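Local coordinates for protein GH127 beta-L-arabinofuranoside (Geobacillus stearothermophilus, PDB 4QK0) that probably hydrolyses beta-L-arabinofuranosidic bonds, acting as a family 127 glycoside hydrolase that releases L-arabinose, at residues N57-A62 and I106-R111; W132-D137 and D229-A234; D451-K456 and P475-E480; R536-P541 and G548-Q553. One frame throughout, in Å; residues are numbered along the deposited sequence.

Contact 1: residues N57-A62 and I106-R111; sequences NFRIAA and IELLGR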
loop_
_atom_site.group_PDB
_atom_site.type_symbol
_atom_site.label_atom_id
_atom_site.label_comp_id
_atom_site.label_asym_id
_atom_site.label_seq_id
_atom_site.Cartn_x
_atom_site.Cartn_y
_atom_site.Cartn_z
ATOM N N ASN A 57 -29.881 -20.303 -14.541
ATOM C CA ASN A 57 -29.165 -21.523 -14.159
ATOM C C ASN A 57 -30.139 -22.544 -13.475
ATOM O O ASN A 57 -29.966 -23.712 -13.628
ATOM C CB ASN A 57 -28.006 -21.220 -13.214
ATOM C CG ASN A 57 -26.807 -20.544 -13.904
ATOM O OD1 ASN A 57 -26.588 -20.675 -15.100
ATOM N ND2 ASN A 57 -25.997 -19.869 -13.100
ATOM N N PHE A 58 -31.082 -22.081 -12.665
ATOM C CA PHE A 58 -32.028 -23.000 -11.994
ATOM C C PHE A 58 -33.053 -23.539 -12.975
ATOM O O PHE A 58 -33.429 -24.704 -12.908
ATOM C CB PHE A 58 -32.774 -22.327 -10.853
ATOM C CG PHE A 58 -31.944 -22.135 -9.629
ATOM C CD1 PHE A 58 -31.650 -23.202 -8.793
ATOM C CD2 PHE A 58 -31.446 -20.879 -9.315
ATOM C CE1 PHE A 58 -30.860 -23.030 -7.669
ATOM C CE2 PHE A 58 -30.677 -20.697 -8.191
ATOM C CZ PHE A 58 -30.361 -21.764 -7.379
ATOM N N ARG A 59 -33.470 -22.697 -13.920
ATOM C CA ARG A 59 -34.288 -23.174 -15.006
ATOM C C ARG A 59 -33.632 -24.311 -15.742
ATOM O O ARG A 59 -34.273 -25.344 -16.006
ATOM C CB ARG A 59 -34.559 -22.068 -16.001
ATOM C CG ARG A 59 -35.670 -21.179 -15.561
ATOM C CD ARG A 59 -36.380 -20.562 -16.744
ATOM N NE ARG A 59 -37.144 -19.488 -16.189
ATOM C CZ ARG A 59 -36.688 -18.254 -16.017
ATOM N NH1 ARG A 59 -35.472 -17.901 -16.436
ATOM N NH2 ARG A 59 -37.479 -17.370 -15.435
ATOM N N ILE A 60 -32.377 -24.107 -16.149
ATOM C CA ILE A 60 -31.684 -25.137 -16.898
ATOM C C ILE A 60 -31.627 -26.376 -16.045
ATOM O O ILE A 60 -31.912 -27.490 -16.489
ATOM C CB ILE A 60 -30.295 -24.657 -17.320
ATOM C CG1 ILE A 60 -30.439 -23.455 -18.289
ATOM C CG2 ILE A 60 -29.524 -25.782 -17.974
ATOM C CD1 ILE A 60 -29.143 -22.698 -18.549
ATOM N N ALA A 61 -31.285 -26.191 -14.786
ATOM C CA ALA A 61 -31.119 -27.340 -13.898
ATOM C C ALA A 61 -32.436 -28.083 -13.699
ATOM O O ALA A 61 -32.420 -29.250 -13.431
ATOM C CB ALA A 61 -30.542 -26.892 -12.546
ATOM N N ALA A 62 -33.558 -27.380 -13.761
ATOM C CA ALA A 62 -34.865 -28.017 -13.576
ATOM C C ALA A 62 -35.325 -28.639 -14.872
ATOM O O ALA A 62 -36.386 -29.212 -14.934
ATOM C CB ALA A 62 -35.879 -27.007 -13.131
ATOM N N ILE A 106 -39.247 -20.261 -5.484
ATOM C CA ILE A 106 -39.139 -21.383 -4.571
ATOM C C ILE A 106 -39.552 -22.674 -5.236
ATOM O O ILE A 106 -38.896 -23.714 -5.059
ATOM C CB ILE A 106 -39.951 -21.099 -3.287
ATOM C CG1 ILE A 106 -39.238 -20.058 -2.445
ATOM C CG2 ILE A 106 -40.132 -22.361 -2.464
ATOM C CD1 ILE A 106 -40.083 -19.399 -1.378
ATOM N N GLU A 107 -40.627 -22.636 -6.030
ATOM C CA GLU A 107 -41.084 -23.880 -6.703
ATOM C C GLU A 107 -40.078 -24.310 -7.743
ATOM O O GLU A 107 -39.825 -25.493 -7.931
ATOM C CB GLU A 107 -42.483 -23.703 -7.307
ATOM C CG GLU A 107 -43.651 -23.589 -6.282
ATOM C CD GLU A 107 -43.780 -24.773 -5.296
ATOM O OE1 GLU A 107 -43.443 -25.934 -5.659
ATOM O OE2 GLU A 107 -44.243 -24.575 -4.151
ATOM N N LEU A 108 -39.460 -23.320 -8.385
ATOM C CA LEU A 108 -38.365 -23.580 -9.310
ATOM C C LEU A 108 -37.181 -24.230 -8.618
ATOM O O LEU A 108 -36.643 -25.235 -9.084
ATOM C CB LEU A 108 -37.940 -22.297 -10.001
ATOM C CG LEU A 108 -36.709 -22.394 -10.890
ATOM C CD1 LEU A 108 -36.897 -23.401 -11.994
ATOM C CD2 LEU A 108 -36.427 -21.018 -11.490
ATOM N N LEU A 109 -36.785 -23.706 -7.481
ATOM C CA LEU A 109 -35.748 -24.399 -6.720
ATOM C C LEU A 109 -36.144 -25.847 -6.451
ATOM O O LEU A 109 -35.323 -26.754 -6.625
ATOM C CB LEU A 109 -35.477 -23.707 -5.385
ATOM C CG LEU A 109 -35.004 -22.267 -5.472
ATOM C CD1 LEU A 109 -34.764 -21.693 -4.083
ATOM C CD2 LEU A 109 -33.732 -22.136 -6.281
ATOM N N GLY A 110 -37.391 -26.050 -5.986
ATOM C CA GLY A 110 -37.909 -27.408 -5.728
ATOM C C GLY A 110 -37.829 -28.308 -6.953
ATOM O O GLY A 110 -37.469 -29.481 -6.839
ATOM N N ARG A 111 -38.051 -27.757 -8.150
ATOM C CA ARG A 111 -37.869 -28.585 -9.387
ATOM C C ARG A 111 -36.427 -28.769 -9.795
ATOM O O ARG A 111 -36.123 -29.719 -10.455
ATOM C CB ARG A 111 -38.691 -28.004 -10.554
ATOM C CG ARG A 111 -40.198 -27.940 -10.227
ATOM C CD ARG A 111 -41.060 -27.553 -11.440
ATOM N NE ARG A 111 -40.731 -26.255 -12.062
ATOM C CZ ARG A 111 -41.161 -25.061 -11.639
ATOM N NH1 ARG A 111 -41.949 -24.953 -10.583
ATOM N NH2 ARG A 111 -40.781 -23.957 -12.255
#
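L109 sets one methyl on the face of the F58 ring. CD2 stands 3.4 Å from the ring centroid and only 16° off the ring normal, a CH-pi contact that leans toward the CD1–CE1 side; the nearest ring atom is CE1, 3.3 Å from L109 CD2. The neighbouring leucine works differently. With CG of L108 anti to the backbone N (chi1 174°), its two methyls part between three residues of segment 57-62: CD1 reaches the carbonyl oxygen of F58 and, at 3.9 Å, A62 CB, while CD2 lies 3.9 Å from F58 CB and also meets the CG of R59, whose chain runs across the leucine at about a right angle. A62, just past the end of its helix, finishes the contact with its CB 3.9 Å from R111 CB. The charged ends turn elsewhere, R59 to E56 and R111 to E64, both in salt bridges. The helix axes approach to 8.8 Å and cross at 43°. Both helices belong to the mainly helical catalytic domain of the six-hairpin clan; helix 76-92 packs against F58 through V79 and against L109 through L83, helix 162-177 adds F163 beside L109, and the loop residues L119 and T121 also touch F58.

Contact 2: residues W132-D137 and D229-A234; sequences WMNLRD and DQEKEA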
loop_
_atom_site.group_PDB
_atom_site.type_symbol
_atom_site.label_atom_id
_atom_site.label_comp_id
_atom_site.label_asym_id
_atom_site.label_seq_id
_atom_site.Cartn_x
_atom_site.Cartn_y
_atom_site.Cartn_z
ATOM N N TRP A 132 -18.844 -32.231 -4.480
ATOM C CA TRP A 132 -18.053 -32.474 -3.286
ATOM C C TRP A 132 -16.567 -32.771 -3.503
ATOM O O TRP A 132 -15.937 -33.344 -2.637
ATOM C CB TRP A 132 -18.660 -33.641 -2.482
ATOM C CG TRP A 132 -20.170 -33.614 -2.198
ATOM C CD1 TRP A 132 -21.037 -34.657 -2.349
ATOM C CD2 TRP A 132 -20.936 -32.524 -1.656
ATOM N NE1 TRP A 132 -22.321 -34.286 -1.928
ATOM C CE2 TRP A 132 -22.273 -32.986 -1.487
ATOM C CE3 TRP A 132 -20.633 -31.207 -1.293
ATOM C CZ2 TRP A 132 -23.282 -32.172 -0.968
ATOM C CZ3 TRP A 132 -21.649 -30.389 -0.782
ATOM C CH2 TRP A 132 -22.964 -30.872 -0.639
HETATM N N MSE A 133 -15.998 -32.392 -4.625
HETATM C CA MSE A 133 -14.577 -32.645 -4.870
HETATM C C MSE A 133 -13.712 -31.404 -4.663
HETATM O O MSE A 133 -12.495 -31.484 -4.657
HETATM C CB MSE A 133 -14.370 -33.225 -6.279
HETATM C CG MSE A 133 -15.049 -34.590 -6.480
HETATM SE SE MSE A 133 -14.334 -36.052 -5.353
HETATM C CE MSE A 133 -15.804 -36.517 -4.144
ATOM N N ASN A 134 -14.329 -30.234 -4.504
ATOM C CA ASN A 134 -13.600 -28.996 -4.234
ATOM C C ASN A 134 -14.362 -28.065 -3.312
ATOM O O ASN A 134 -14.875 -27.000 -3.686
ATOM C CB ASN A 134 -13.189 -28.258 -5.521
ATOM C CG ASN A 134 -12.137 -27.182 -5.241
ATOM O OD1 ASN A 134 -11.937 -26.751 -4.096
ATOM N ND2 ASN A 134 -11.460 -26.752 -6.288
ATOM N N LEU A 135 -14.373 -28.478 -2.055
ATOM C CA LEU A 135 -14.970 -27.695 -0.969
ATOM C C LEU A 135 -14.143 -26.480 -0.644
ATOM O O LEU A 135 -14.667 -25.498 -0.127
ATOM C CB LEU A 135 -15.115 -28.577 0.295
ATOM C CG LEU A 135 -16.357 -29.506 0.393
ATOM C CD1 LEU A 135 -17.601 -28.669 0.519
ATOM C CD2 LEU A 135 -16.479 -30.433 -0.813
ATOM N N ARG A 136 -12.849 -26.551 -0.889
ATOM C CA ARG A 136 -11.957 -25.413 -0.587
ATOM C C ARG A 136 -12.387 -24.176 -1.380
ATOM O O ARG A 136 -12.418 -23.092 -0.834
ATOM C CB ARG A 136 -10.510 -25.737 -0.938
ATOM C CG ARG A 136 -9.539 -24.701 -0.402
ATOM C CD ARG A 136 -8.146 -24.867 -1.004
ATOM N NE ARG A 136 -8.189 -24.652 -2.424
ATOM C CZ ARG A 136 -7.249 -25.027 -3.282
ATOM N NH1 ARG A 136 -6.174 -25.653 -2.846
ATOM N NH2 ARG A 136 -7.416 -24.805 -4.604
ATOM N N ASP A 137 -12.783 -24.373 -2.636
ATOM C CA ASP A 137 -13.059 -23.255 -3.530
ATOM C C ASP A 137 -14.479 -23.120 -4.016
ATOM O O ASP A 137 -14.895 -22.003 -4.288
ATOM C CB ASP A 137 -12.201 -23.362 -4.818
ATOM C CG ASP A 137 -10.702 -23.408 -4.527
ATOM O OD1 ASP A 137 -10.257 -22.863 -3.489
ATOM O OD2 ASP A 137 -9.989 -24.004 -5.347
ATOM N N ASP A 229 -5.879 -30.517 1.924
ATOM C CA ASP A 229 -4.747 -31.199 1.247
ATOM C C ASP A 229 -5.186 -32.521 0.655
ATOM O O ASP A 229 -4.765 -32.881 -0.429
ATOM C CB ASP A 229 -3.561 -31.422 2.208
ATOM C CG ASP A 229 -2.748 -30.165 2.450
ATOM O OD1 ASP A 229 -2.867 -29.188 1.673
ATOM O OD2 ASP A 229 -2.015 -30.130 3.462
ATOM N N GLN A 230 -6.049 -33.240 1.362
ATOM C CA GLN A 230 -6.531 -34.535 0.865
ATOM C C GLN A 230 -7.318 -34.347 -0.404
ATOM O O GLN A 230 -7.076 -35.054 -1.364
ATOM C CB GLN A 230 -7.370 -35.272 1.924
ATOM C CG GLN A 230 -6.598 -35.612 3.206
ATOM C CD GLN A 230 -7.474 -36.144 4.339
ATOM O OE1 GLN A 230 -8.587 -35.668 4.589
ATOM N NE2 GLN A 230 -6.948 -37.124 5.051
ATOM N N GLU A 231 -8.272 -33.414 -0.436
ATOM C CA GLU A 231 -9.068 -33.264 -1.678
ATOM C C GLU A 231 -8.255 -32.698 -2.830
ATOM O O GLU A 231 -8.466 -33.061 -3.997
ATOM C CB GLU A 231 -10.372 -32.458 -1.469
ATOM C CG GLU A 231 -10.220 -31.068 -0.895
ATOM C CD GLU A 231 -11.394 -30.149 -1.221
ATOM O OE1 GLU A 231 -11.140 -28.947 -1.458
ATOM O OE2 GLU A 231 -12.574 -30.611 -1.225
ATOM N N LYS A 232 -7.322 -31.830 -2.490
ATOM C CA LYS A 232 -6.381 -31.256 -3.464
ATOM C C LYS A 232 -5.574 -32.345 -4.159
ATOM O O LYS A 232 -5.505 -32.413 -5.371
ATOM C CB LYS A 232 -5.457 -30.290 -2.719
ATOM C CG LYS A 232 -4.191 -29.873 -3.412
ATOM C CD LYS A 232 -3.585 -28.584 -2.814
ATOM C CE LYS A 232 -2.287 -28.804 -2.077
ATOM N NZ LYS A 232 -1.391 -27.623 -2.248
ATOM N N GLU A 233 -4.941 -33.178 -3.366
ATOM C CA GLU A 233 -4.237 -34.383 -3.837
ATOM C C GLU A 233 -5.119 -35.244 -4.765
ATOM O O GLU A 233 -4.725 -35.561 -5.869
ATOM C CB GLU A 233 -3.782 -35.157 -2.583
ATOM C CG GLU A 233 -3.401 -36.622 -2.762
ATOM C CD GLU A 233 -1.941 -36.815 -3.099
ATOM O OE1 GLU A 233 -1.330 -35.865 -3.652
ATOM O OE2 GLU A 233 -1.426 -37.920 -2.820
ATOM N N ALA A 234 -6.332 -35.580 -4.323
ATOM C CA ALA A 234 -7.285 -36.342 -5.140
ATOM C C ALA A 234 -7.663 -35.663 -6.475
ATOM O O ALA A 234 -8.014 -36.354 -7.411
ATOM C CB ALA A 234 -8.548 -36.645 -4.343
HETATM O O HOH W 1 -11.069 -33.892 -4.596
#
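E231 reaches out from its helix and takes two successive backbone N-H groups of the 132-137 loop, one on each carboxylate oxygen. L135 N gives 2.9 Å to E231 OE2, on the syn lone pair, with an N-H...O angle of 157°; R136 N gives 3.0 Å to E231 OE1, also on the syn side but 24° out of the carboxylate plane. The first torsion puts CG between the backbone N and the carbonyl carbon (chi1 57°), the crowded position, and from there the extended chain carries the carboxylate across to the loop. Cut back to an alanine, E231 would lose its carboxylate, which would probably leave both loop N-H groups without their acceptor and R235, now salt-bridged to E231 OE1, with the M133 carbonyl but no carboxylate partner here. A water joins the backbones beside this grip, donating to M133 O and E231 O, each at 2.8 Å; M133 is a selenomethionine, and its carbonyl also accepts from R235. In fold terms, a side chain of helix 227-234 pins the loop between helices 122-126 and 140-158 of the helical catalytic domain. Within that loop N134 forms an Asx motif, its OD1 accepting from D137 N at 2.9 Å, with the donor above the carbonyl plane. D137 in turn is held side-on by R136, NE to OD1 and NH2 to OD2, both nearly in the guanidinium plane. The remaining nitrogen, R136 NH1, bridges to E237, and K232 lays its CD at the guanidinium edge, 3.9 Å from R136 NH1.

Contact 3: residues D451-K456 and P475-E480; sequences DGRSVK and PESAGE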
loop_
_atom_site.group_PDB
_atom_site.type_symbol
_atom_site.label_atom_id
_atom_site.label_comp_id
_atom_site.label_asym_id
_atom_site.label_seq_id
_atom_site.Cartn_x
_atom_site.Cartn_y
_atom_site.Cartn_z
ATOM N N ASP A 451 -43.044 -13.365 31.451
ATOM C CA ASP A 451 -43.659 -14.140 32.543
ATOM C C ASP A 451 -45.111 -14.512 32.147
ATOM O O ASP A 451 -46.068 -14.311 32.907
ATOM C CB ASP A 451 -43.575 -13.345 33.876
ATOM C CG ASP A 451 -43.236 -14.226 35.081
ATOM O OD1 ASP A 451 -42.336 -15.077 34.954
ATOM O OD2 ASP A 451 -43.846 -14.057 36.166
ATOM N N GLY A 452 -45.231 -15.040 30.920
ATOM C CA GLY A 452 -46.495 -15.501 30.339
ATOM C C GLY A 452 -47.532 -14.431 30.086
ATOM O O GLY A 452 -48.666 -14.726 29.752
ATOM N N ARG A 453 -47.134 -13.178 30.210
ATOM C CA ARG A 453 -48.069 -12.078 30.091
ATOM C C ARG A 453 -47.705 -11.158 28.929
ATOM O O ARG A 453 -46.516 -10.865 28.672
ATOM C CB ARG A 453 -48.010 -11.294 31.389
ATOM C CG ARG A 453 -48.906 -10.059 31.503
ATOM C CD ARG A 453 -48.165 -9.019 32.296
ATOM N NE ARG A 453 -47.361 -9.809 33.226
ATOM C CZ ARG A 453 -46.149 -9.500 33.621
ATOM N NH1 ARG A 453 -45.467 -10.308 34.443
ATOM N NH2 ARG A 453 -45.637 -8.374 33.186
ATOM N N SER A 454 -48.739 -10.641 28.293
ATOM C CA SER A 454 -48.575 -9.772 27.172
ATOM C C SER A 454 -48.152 -8.331 27.541
ATOM O O SER A 454 -48.786 -7.689 28.378
ATOM C CB SER A 454 -49.872 -9.731 26.402
ATOM O OG SER A 454 -49.825 -8.692 25.460
ATOM N N VAL A 455 -47.065 -7.843 26.915
ATOM C CA VAL A 455 -46.513 -6.515 27.233
ATOM C C VAL A 455 -46.163 -5.743 25.977
ATOM O O VAL A 455 -45.492 -6.261 25.087
ATOM C CB VAL A 455 -45.233 -6.596 28.088
ATOM C CG1 VAL A 455 -44.758 -5.206 28.476
ATOM C CG2 VAL A 455 -45.483 -7.425 29.323
ATOM N N LYS A 456 -46.615 -4.504 25.939
ATOM C CA LYS A 456 -46.376 -3.626 24.843
ATOM C C LYS A 456 -45.349 -2.565 25.289
ATOM O O LYS A 456 -45.503 -1.891 26.314
ATOM C CB LYS A 456 -47.687 -2.993 24.408
ATOM C CG LYS A 456 -47.734 -2.608 22.951
ATOM C CD LYS A 456 -47.299 -1.169 22.765
ATOM C CE LYS A 456 -47.286 -0.746 21.296
ATOM N NZ LYS A 456 -48.549 -0.085 20.852
ATOM N N PRO A 475 -47.996 -3.246 30.286
ATOM C CA PRO A 475 -48.385 -4.643 30.417
ATOM C C PRO A 475 -49.914 -4.771 30.391
ATOM O O PRO A 475 -50.622 -3.839 30.763
ATOM C CB PRO A 475 -47.787 -5.064 31.754
ATOM C CG PRO A 475 -47.461 -3.835 32.482
ATOM C CD PRO A 475 -47.589 -2.653 31.566
ATOM N N GLU A 476 -50.414 -5.896 29.893
ATOM C CA GLU A 476 -51.860 -6.136 29.827
ATOM C C GLU A 476 -52.473 -6.000 31.242
ATOM O O GLU A 476 -53.417 -5.264 31.442
ATOM C CB GLU A 476 -52.152 -7.504 29.259
ATOM C CG GLU A 476 -53.443 -7.543 28.462
ATOM C CD GLU A 476 -53.995 -8.962 28.273
ATOM O OE1 GLU A 476 -53.189 -9.939 28.233
ATOM O OE2 GLU A 476 -55.245 -9.089 28.159
ATOM N N SER A 477 -51.866 -6.635 32.229
ATOM C CA SER A 477 -52.125 -6.301 33.626
ATOM C C SER A 477 -50.802 -6.106 34.380
ATOM O O SER A 477 -49.759 -6.637 33.996
ATOM C CB SER A 477 -52.946 -7.430 34.283
ATOM O OG SER A 477 -52.165 -8.628 34.281
ATOM N N ALA A 478 -50.857 -5.405 35.505
ATOM C CA ALA A 478 -49.645 -5.063 36.235
ATOM C C ALA A 478 -48.828 -6.282 36.620
ATOM O O ALA A 478 -49.392 -7.341 36.901
ATOM C CB ALA A 478 -49.976 -4.240 37.435
ATOM N N GLY A 479 -47.494 -6.128 36.626
ATOM C CA GLY A 479 -46.580 -7.243 36.938
ATOM C C GLY A 479 -45.076 -6.903 37.007
ATOM O O GLY A 479 -44.619 -5.930 36.423
ATOM N N GLU A 480 -44.353 -7.702 37.789
ATOM C CA GLU A 480 -42.973 -7.513 38.070
ATOM C C GLU A 480 -42.162 -8.186 36.963
ATOM O O GLU A 480 -42.362 -9.347 36.664
ATOM C CB GLU A 480 -42.624 -8.113 39.420
ATOM C CG GLU A 480 -41.215 -7.848 39.912
ATOM C CD GLU A 480 -40.864 -8.654 41.156
ATOM O OE1 GLU A 480 -41.711 -9.455 41.635
ATOM O OE2 GLU A 480 -39.723 -8.487 41.648
#
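The R453 guanidinium has G479 over one face, its CA 3.9 Å above the plane and displaced toward the rim, while E480 O and P475 CB lie at the edge, near the plane. Bends at chi2 and chi3 turn the group back over the 475-480 turn, though the side chain is poorly ordered and its outer end should be read with caution. Nearer the backbone, R453 CD runs alongside the P475 ring, 4.0 Å from P475 CB. The firm link is in the backbone: E476 N donates to S454 O at 2.9 Å, nearly along the C=O axis. One step on, V455 and P475 form an antiparallel non-hydrogen-bonded pair, with CA atoms 4.1 Å apart. V455 has CG1 anti to the backbone N (chi1 -176°), which places CG2 4.1 Å from P475 CB. Replacing V455 by an alanine would remove both methyls and is likely to open a gap beside the P475 ring and F481, which also packs on V455. S454 turns its hydroxyl to Q447 of strand 444-450. D451 and G452 carry left-handed backbone angles that fit a type I' turn, the tight hairpin link between strands 444-450 and 453-461. After P475 the chain passes from this antiparallel sheet to strand 479-486 of a second sheet, consistent with a beta-sandwich-like middle domain.

Contact 4: residues R536-P541 and G548-Q553; sequences RIKAHP and GKVALQ
The amine of K538 donates to K549 O at 2.7 Å, reaching across a beta hairpin whose arms are strands 534-539 and 549-554. It comes from above the carbonyl plane, 43° out of it, because the chain bends at chi2 (-68°) and chi3 and curls back over the partner strand. E647 gives the same amine a salt bridge, and a water accepting from both K538 NZ and G548 N adds a further tie. K549 O takes a second donor as well, a water that bridges it to A539 N. Deeper in the hairpin, I537 and A551 form the hydrogen-bonded antiparallel pair: I537 N to A551 O is 2.7 Å and almost straight at 173°, and A551 N to I537 O is 3.0 Å. R536 and L552 follow as a non-hydrogen-bonded pair. Their side chains run side by side, and the guanidinium of R536 goes on to the carbonyls of P576 and A579 through NH2. On the face of I537 and A551, the I537 chain crosses obliquely to Q553, with I537 CG1 3.7 Å from Q553 CB, and I306 covers both I537 and A551. The arm 534-539 lies at the dimer interface: K538 and A539 pair antiparallel with a strand of the second subunit, so the sheet continues into it, and I537 packs on Y613 of that subunit. V550 has CG2 anti to its backbone N, and that methyl wedges between R536 CB at 3.6 Å and I537 O at 3.5 Å.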
loop_
_atom_site.group_PDB
_atom_site.type_symbol
_atom_site.label_atom_id
_atom_site.label_comp_id
_atom_site.label_asym_id
_atom_site.label_seq_id
_atom_site.Cartn_x
_atom_site.Cartn_y
_atom_site.Cartn_z
ATOM N N ARG A 536 -13.612 14.105 20.585
ATOM C CA ARG A 536 -12.373 13.896 19.851
ATOM C C ARG A 536 -11.875 12.503 20.206
ATOM O O ARG A 536 -11.476 12.270 21.340
ATOM C CB ARG A 536 -11.323 14.925 20.294
ATOM C CG ARG A 536 -11.459 16.324 19.678
ATOM C CD ARG A 536 -10.316 17.216 20.217
ATOM N NE ARG A 536 -10.161 18.502 19.562
ATOM C CZ ARG A 536 -10.982 19.545 19.736
ATOM N NH1 ARG A 536 -12.039 19.475 20.565
ATOM N NH2 ARG A 536 -10.760 20.672 19.074
ATOM N N ILE A 537 -11.907 11.575 19.272
ATOM C CA ILE A 537 -11.502 10.223 19.574
ATOM C C ILE A 537 -10.023 10.008 19.214
ATOM O O ILE A 537 -9.589 10.369 18.103
ATOM C CB ILE A 537 -12.375 9.237 18.789
ATOM C CG1 ILE A 537 -13.887 9.488 19.070
ATOM C CG2 ILE A 537 -12.008 7.812 19.141
ATOM C CD1 ILE A 537 -14.287 9.389 20.535
ATOM N N LYS A 538 -9.281 9.389 20.122
ATOM C CA LYS A 538 -7.916 8.995 19.899
ATOM C C LYS A 538 -7.752 7.491 19.811
ATOM O O LYS A 538 -8.418 6.750 20.525
ATOM C CB LYS A 538 -7.046 9.487 21.043
ATOM C CG LYS A 538 -6.977 10.993 21.168
ATOM C CD LYS A 538 -6.249 11.711 20.029
ATOM C CE LYS A 538 -4.821 11.161 19.821
ATOM N NZ LYS A 538 -4.052 11.778 18.718
ATOM N N ALA A 539 -6.879 7.038 18.922
ATOM C CA ALA A 539 -6.596 5.624 18.818
ATOM C C ALA A 539 -5.433 5.247 19.696
ATOM O O ALA A 539 -4.559 6.066 19.994
ATOM C CB ALA A 539 -6.300 5.215 17.424
ATOM N N HIS A 540 -5.443 4.009 20.167
ATOM C CA HIS A 540 -4.377 3.493 21.011
ATOM C C HIS A 540 -3.040 3.849 20.305
ATOM O O HIS A 540 -2.954 3.793 19.053
ATOM C CB HIS A 540 -4.541 1.988 21.076
ATOM C CG HIS A 540 -3.666 1.328 22.053
ATOM N ND1 HIS A 540 -2.312 1.234 21.876
ATOM C CD2 HIS A 540 -3.949 0.659 23.195
ATOM C CE1 HIS A 540 -1.784 0.548 22.874
ATOM N NE2 HIS A 540 -2.761 0.174 23.680
ATOM N N PRO A 541 -1.997 4.188 21.073
ATOM C CA PRO A 541 -0.734 4.639 20.456
ATOM C C PRO A 541 -0.051 3.616 19.612
ATOM O O PRO A 541 0.760 3.972 18.828
ATOM C CB PRO A 541 0.124 5.019 21.647
ATOM C CG PRO A 541 -0.859 5.415 22.676
ATOM C CD PRO A 541 -2.036 4.493 22.504
ATOM N N GLY A 548 -0.694 11.115 16.063
ATOM C CA GLY A 548 -0.929 12.522 15.771
ATOM C C GLY A 548 -2.260 12.885 15.128
ATOM O O GLY A 548 -2.411 13.996 14.599
ATOM N N LYS A 549 -3.204 11.951 15.121
ATOM C CA LYS A 549 -4.482 12.179 14.471
ATOM C C LYS A 549 -5.623 11.991 15.409
ATOM O O LYS A 549 -5.476 11.343 16.410
ATOM C CB LYS A 549 -4.674 11.285 13.291
ATOM C CG LYS A 549 -3.597 11.407 12.249
ATOM C CD LYS A 549 -4.085 10.608 11.044
ATOM C CE LYS A 549 -2.997 10.244 10.068
ATOM N NZ LYS A 549 -2.682 11.419 9.242
ATOM N N VAL A 550 -6.774 12.551 15.045
ATOM C CA VAL A 550 -7.959 12.560 15.882
ATOM C C VAL A 550 -9.170 12.398 14.976
ATOM O O VAL A 550 -9.123 12.780 13.803
ATOM C CB VAL A 550 -8.017 13.862 16.678
ATOM C CG1 VAL A 550 -8.297 15.034 15.779
ATOM C CG2 VAL A 550 -9.068 13.819 17.758
ATOM N N ALA A 551 -10.211 11.738 15.492
ATOM C CA ALA A 551 -11.453 11.521 14.754
ATOM C C ALA A 551 -12.526 12.187 15.525
ATOM O O ALA A 551 -12.519 12.218 16.761
ATOM C CB ALA A 551 -11.760 10.045 14.578
ATOM N N LEU A 552 -13.503 12.704 14.811
ATOM C CA LEU A 552 -14.672 13.255 15.500
ATOM C C LEU A 552 -15.836 12.261 15.551
ATOM O O LEU A 552 -16.105 11.535 14.599
ATOM C CB LEU A 552 -15.136 14.505 14.790
ATOM C CG LEU A 552 -14.061 15.576 14.756
ATOM C CD1 LEU A 552 -14.561 16.759 13.989
ATOM C CD2 LEU A 552 -13.628 16.025 16.141
ATOM N N GLN A 553 -16.489 12.210 16.707
ATOM C CA GLN A 553 -17.628 11.343 16.912
ATOM C C GLN A 553 -18.672 12.052 17.787
ATOM O O GLN A 553 -18.352 12.720 18.764
ATOM C CB GLN A 553 -17.209 10.030 17.564
ATOM C CG GLN A 553 -18.352 9.032 17.665
ATOM C CD GLN A 553 -17.977 7.640 18.144
ATOM O OE1 GLN A 553 -16.873 7.168 17.911
ATOM N NE2 GLN A 553 -18.955 6.936 18.718
HETATM O O HOH W 2 -1.211 10.471 18.628
HETATM O O HOH W 3 -4.990 8.733 17.381
#

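How the contacts relate
From the N terminus the four contacts follow one another in series, each closing before the next opens, so none nest or cross. Contact 1 closes a loop of 43 residues, largely helical, and contact 2 a longer one of 91, again mostly helix; both tie parts of the catalytic domain, with centres 27 Å apart. Contact 3 then closes a short all-beta excursion of 18 residues in the middle domain, where the chain passes between sheets. Contact 4 spans only six residues, the end of a hairpin in the C-terminal domain. It lies across the centre of the chain from contact 1, about 52 Å between centres, and it alone touches the second subunit.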